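Local coordinates for protein alkyl hydroperoxide reductase/ Thiol specific antioxidant/ Mal allergen (Burkholderia ambifaria, PDB 5ENU) that probably reduces hydrogen peroxide and organic hydroperoxides as a thiol-dependent peroxiredoxin of the thioredoxin fold, at residues 52-63 with 87-95. Sequence-based numbering, arbitrary orientation. Where two conformers were deposited one is given.
Sequences CTTEGLQFRELY and FKAKLELPF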
loop_
_atom_site.group_PDB
_atom_site.type_symbol
_atom_site.label_atom_id
_atom_site.label_comp_id
_atom_site.label_asym_id
_atom_site.label_seq_id
_atom_site.Cartn_x
_atom_site.Cartn_y
_atom_site.Cartn_z
ATOM N N CYS A 52 -4.099 -3.017 -11.362
ATOM C CA CYS A 52 -4.130 -2.005 -10.313
ATOM C C CYS A 52 -5.496 -1.330 -10.231
ATOM O O CYS A 52 -5.939 -0.958 -9.141
ATOM C CB CYS A 52 -3.003 -0.992 -10.553
ATOM S SG CYS A 52 -1.384 -1.777 -10.580
ATOM N N THR A 53 -6.206 -1.235 -11.360
ATOM C CA THR A 53 -7.568 -0.723 -11.344
ATOM C C THR A 53 -8.494 -1.699 -10.620
ATOM O O THR A 53 -9.265 -1.306 -9.738
ATOM C CB THR A 53 -8.024 -0.469 -12.786
ATOM O OG1 THR A 53 -7.188 0.533 -13.375
ATOM C CG2 THR A 53 -9.494 -0.024 -12.834
ATOM N N THR A 54 -8.411 -2.989 -10.956
ATOM C CA THR A 54 -9.247 -3.977 -10.271
ATOM C C THR A 54 -8.959 -3.986 -8.771
ATOM O O THR A 54 -9.887 -4.004 -7.951
ATOM C CB THR A 54 -9.024 -5.368 -10.867
ATOM O OG1 THR A 54 -9.362 -5.345 -12.263
ATOM C CG2 THR A 54 -9.883 -6.414 -10.153
ATOM N N GLU A 55 -7.674 -3.976 -8.388
ATOM C CA GLU A 55 -7.337 -3.981 -6.970
ATOM C C GLU A 55 -7.944 -2.778 -6.246
ATOM O O GLU A 55 -8.542 -2.920 -5.173
ATOM C CB GLU A 55 -5.818 -4.041 -6.785
ATOM C CG GLU A 55 -5.423 -4.259 -5.328
ATOM C CD GLU A 55 -3.934 -4.438 -5.086
ATOM O OE1 GLU A 55 -3.129 -4.084 -5.971
ATOM O OE2 GLU A 55 -3.591 -4.944 -3.978
ATOM N N GLY A 56 -7.793 -1.589 -6.818
ATOM C CA GLY A 56 -8.378 -0.402 -6.206
ATOM C C GLY A 56 -9.892 -0.486 -6.087
ATOM O O GLY A 56 -10.459 -0.164 -5.036
ATOM N N LEU A 57 -10.567 -0.956 -7.149
ATOM C CA LEU A 57 -12.025 -1.090 -7.125
ATOM C C LEU A 57 -12.484 -2.124 -6.109
ATOM O O LEU A 57 -13.541 -1.951 -5.488
ATOM C CB LEU A 57 -12.541 -1.449 -8.521
ATOM C CG LEU A 57 -12.483 -0.280 -9.520
ATOM C CD1 LEU A 57 -12.898 -0.768 -10.890
ATOM C CD2 LEU A 57 -13.358 0.875 -9.089
ATOM N N GLN A 58 -11.697 -3.191 -5.903
ATOM C CA GLN A 58 -12.110 -4.211 -4.947
ATOM C C GLN A 58 -11.913 -3.734 -3.511
ATOM O O GLN A 58 -12.763 -3.993 -2.647
ATOM C CB GLN A 58 -11.417 -5.550 -5.262
ATOM C CG GLN A 58 -12.025 -6.176 -6.540
ATOM C CD GLN A 58 -11.420 -7.506 -6.947
ATOM O OE1 GLN A 58 -10.272 -7.792 -6.660
ATOM N NE2 GLN A 58 -12.195 -8.306 -7.666
ATOM N N PHE A 59 -10.836 -2.980 -3.248
ATOM C CA PHE A 59 -10.719 -2.347 -1.937
ATOM C C PHE A 59 -11.846 -1.343 -1.720
ATOM O O PHE A 59 -12.394 -1.253 -0.613
ATOM C CB PHE A 59 -9.356 -1.664 -1.755
ATOM C CG PHE A 59 -8.252 -2.584 -1.283
ATOM C CD1 PHE A 59 -8.306 -3.162 -0.030
ATOM C CD2 PHE A 59 -7.139 -2.839 -2.089
ATOM C CE1 PHE A 59 -7.293 -3.995 0.414
ATOM C CE2 PHE A 59 -6.098 -3.661 -1.642
ATOM C CZ PHE A 59 -6.190 -4.243 -0.387
ATOM N N ARG A 60 -12.229 -0.601 -2.774
ATOM C CA ARG A 60 -13.352 0.333 -2.667
ATOM C C ARG A 60 -14.640 -0.388 -2.291
ATOM O O ARG A 60 -15.390 0.064 -1.413
ATOM C CB ARG A 60 -13.543 1.079 -3.990
ATOM C CG ARG A 60 -14.839 1.846 -4.075
ATOM C CD ARG A 60 -14.871 2.578 -5.380
ATOM N NE ARG A 60 -16.063 3.411 -5.513
ATOM C CZ ARG A 60 -17.176 3.005 -6.108
ATOM N NH1 ARG A 60 -18.229 3.819 -6.209
ATOM N NH2 ARG A 60 -17.226 1.779 -6.614
ATOM N N GLU A 61 -14.925 -1.509 -2.965
ATOM C CA GLU A 61 -16.185 -2.210 -2.748
ATOM C C GLU A 61 -16.320 -2.689 -1.311
ATOM O O GLU A 61 -17.414 -2.656 -0.733
ATOM C CB GLU A 61 -16.269 -3.391 -3.710
ATOM C CG GLU A 61 -17.511 -4.227 -3.545
ATOM C CD GLU A 61 -17.495 -5.443 -4.455
ATOM O OE1 GLU A 61 -18.570 -5.817 -4.961
ATOM O OE2 GLU A 61 -16.401 -6.018 -4.671
ATOM N N LEU A 62 -15.221 -3.139 -0.713
ATOM C CA LEU A 62 -15.247 -3.646 0.650
ATOM C C LEU A 62 -14.836 -2.616 1.690
ATOM O O LEU A 62 -14.805 -2.942 2.884
ATOM C CB LEU A 62 -14.391 -4.914 0.766
ATOM C CG LEU A 62 -14.998 -6.138 0.070
ATOM C CD1 LEU A 62 -14.065 -7.330 0.106
ATOM C CD2 LEU A 62 -16.326 -6.484 0.716
ATOM N N TYR A 63 -14.572 -1.377 1.277
ATOM C CA TYR A 63 -14.125 -0.333 2.201
ATOM C C TYR A 63 -14.977 -0.204 3.462
ATOM O O TYR A 63 -14.402 -0.099 4.558
ATOM C CB TYR A 63 -13.989 0.998 1.450
ATOM C CG TYR A 63 -13.329 2.078 2.270
ATOM C CD1 TYR A 63 -11.980 1.979 2.601
ATOM C CD2 TYR A 63 -14.038 3.190 2.705
ATOM C CE1 TYR A 63 -11.348 2.948 3.334
ATOM C CE2 TYR A 63 -13.398 4.197 3.453
ATOM C CZ TYR A 63 -12.051 4.054 3.761
ATOM O OH TYR A 63 -11.377 5.016 4.503
ATOM N N PHE A 87 -6.538 9.156 -10.984
ATOM C CA PHE A 87 -6.884 7.751 -10.805
ATOM C C PHE A 87 -7.903 7.590 -9.681
ATOM O O PHE A 87 -8.886 6.851 -9.822
ATOM C CB PHE A 87 -5.585 6.992 -10.502
ATOM C CG PHE A 87 -5.711 5.484 -10.439
ATOM C CD1 PHE A 87 -6.245 4.761 -11.490
ATOM C CD2 PHE A 87 -5.183 4.781 -9.364
ATOM C CE1 PHE A 87 -6.315 3.374 -11.437
ATOM C CE2 PHE A 87 -5.247 3.420 -9.314
ATOM C CZ PHE A 87 -5.809 2.712 -10.344
ATOM N N LYS A 88 -7.695 8.294 -8.564
ATOM C CA LYS A 88 -8.663 8.272 -7.467
ATOM C C LYS A 88 -10.028 8.785 -7.917
ATOM O O LYS A 88 -11.069 8.217 -7.541
ATOM C CB LYS A 88 -8.127 9.110 -6.299
ATOM C CG LYS A 88 -9.062 9.219 -5.089
ATOM C CD LYS A 88 -8.402 10.037 -4.001
ATOM C CE LYS A 88 -9.387 10.452 -2.921
ATOM N NZ LYS A 88 -9.772 9.355 -2.025
ATOM N N ALA A 89 -10.050 9.860 -8.720
ATOM C CA ALA A 89 -11.321 10.387 -9.223
ATOM C C ALA A 89 -12.002 9.403 -10.177
ATOM O O ALA A 89 -13.222 9.199 -10.106
ATOM C CB ALA A 89 -11.082 11.737 -9.901
ATOM N N LYS A 90 -11.235 8.800 -11.086
ATOM C CA LYS A 90 -11.809 7.880 -12.063
ATOM C C LYS A 90 -12.466 6.685 -11.384
ATOM O O LYS A 90 -13.541 6.236 -11.804
ATOM C CB LYS A 90 -10.719 7.405 -13.027
ATOM C CG LYS A 90 -11.231 6.411 -14.059
ATOM C CD LYS A 90 -10.267 6.205 -15.202
ATOM C CE LYS A 90 -9.087 5.422 -14.797
ATOM N NZ LYS A 90 -8.253 5.134 -15.995
ATOM N N LEU A 91 -11.826 6.146 -10.346
ATOM C CA LEU A 91 -12.332 4.980 -9.640
ATOM C C LEU A 91 -13.206 5.343 -8.447
ATOM O O LEU A 91 -13.750 4.440 -7.794
ATOM C CB LEU A 91 -11.159 4.104 -9.176
ATOM C CG LEU A 91 -10.466 3.183 -10.190
ATOM C CD1 LEU A 91 -9.856 3.933 -11.373
ATOM C CD2 LEU A 91 -9.406 2.361 -9.471
ATOM N N GLU A 92 -13.332 6.630 -8.132
ATOM C CA GLU A 92 -14.096 7.081 -6.971
ATOM C C GLU A 92 -13.629 6.382 -5.695
ATOM O O GLU A 92 -14.419 5.888 -4.893
ATOM C CB GLU A 92 -15.602 6.927 -7.195
ATOM C CG GLU A 92 -16.068 7.603 -8.471
ATOM C CD GLU A 92 -17.574 7.609 -8.625
ATOM O OE1 GLU A 92 -18.270 7.015 -7.770
ATOM O OE2 GLU A 92 -18.058 8.214 -9.606
ATOM N N LEU A 93 -12.317 6.346 -5.511
ATOM C CA LEU A 93 -11.756 5.646 -4.351
ATOM C C LEU A 93 -12.036 6.443 -3.083
ATOM O O LEU A 93 -11.833 7.668 -3.075
ATOM C CB LEU A 93 -10.241 5.443 -4.500
ATOM C CG LEU A 93 -9.789 4.618 -5.715
ATOM C CD1 LEU A 93 -8.259 4.512 -5.735
ATOM C CD2 LEU A 93 -10.434 3.231 -5.703
ATOM N N PRO A 94 -12.487 5.798 -2.007
ATOM C CA PRO A 94 -12.790 6.502 -0.753
ATOM C C PRO A 94 -11.619 6.572 0.218
ATOM O O PRO A 94 -11.829 6.892 1.390
ATOM C CB PRO A 94 -13.904 5.627 -0.157
ATOM C CG PRO A 94 -13.524 4.255 -0.581
ATOM C CD PRO A 94 -12.973 4.411 -1.980
ATOM N N PHE A 95 -10.410 6.291 -0.244
ATOM C CA PHE A 95 -9.239 6.197 0.605
ATOM C C PHE A 95 -8.086 6.867 -0.121
ATOM O O PHE A 95 -8.163 7.104 -1.335
ATOM C CB PHE A 95 -8.926 4.729 0.954
ATOM C CG PHE A 95 -8.770 3.829 -0.244
ATOM C CD1 PHE A 95 -7.585 3.820 -0.982
ATOM C CD2 PHE A 95 -9.803 2.964 -0.620
ATOM C CE1 PHE A 95 -7.438 2.980 -2.087
ATOM C CE2 PHE A 95 -9.647 2.123 -1.723
ATOM C CZ PHE A 95 -8.472 2.136 -2.448
HETATM O O HOH W 1 -7.962 2.397 -15.254
HETATM O O HOH W 2 -18.500 6.757 -5.259
HETATM O O HOH W 3 -10.125 7.498 3.835
#
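Arg60 and Pro94 meet where helix 50-68 of this thioredoxin-fold peroxiredoxin packs against the end of helix 81-91, which closes in a Schellman motif (Leu93 N to Lys88 O, weakly Glu92 N to Ala89 O). Glu92, with positive phi, is the C-prime residue, and the chain leaving it, Glu92 to Phe95, lies against helix 50-68. Arg60 gets there by an extended chain that leaves the backbone opposite its N (chi1 168°). Its NE gives Glu92 O a weak, bent hydrogen bond (3.0 Å) at the guanidinium edge. The carboxylate of Glu92 lies alongside, its plane steeply inclined to the guanidinium at 78°; in the conformers given here, NH1 and OE1 form a long salt bridge (3.6 Å).

Near the C-terminal end of segment 52-63, Pro94 and Tyr63 run antiparallel, and Pro94 CG sits over one face of the ring, a CH-pi contact 3.9 Å from the centroid. Phe95 CB approaches the same ring obliquely, while the Phe95 ring turns its edge to Gly56 O and Arg60 N and rests on strands 38-43 and 71-77. Tyr63 OH is bound by Glu72, and a water links it to Pro94 O. Toward the start of the helix, the side chains of Leu57 and Leu91 are roughly perpendicular, CD2 of Leu57 lying 3.9 Å from CG of Leu91. Beyond them Phe87 presents its ring edge to Thr53 in van der Waals contact, CE1 standing 3.5 Å from OG1, a hydroxyl that is hydrogen-bonded to Thr49 O.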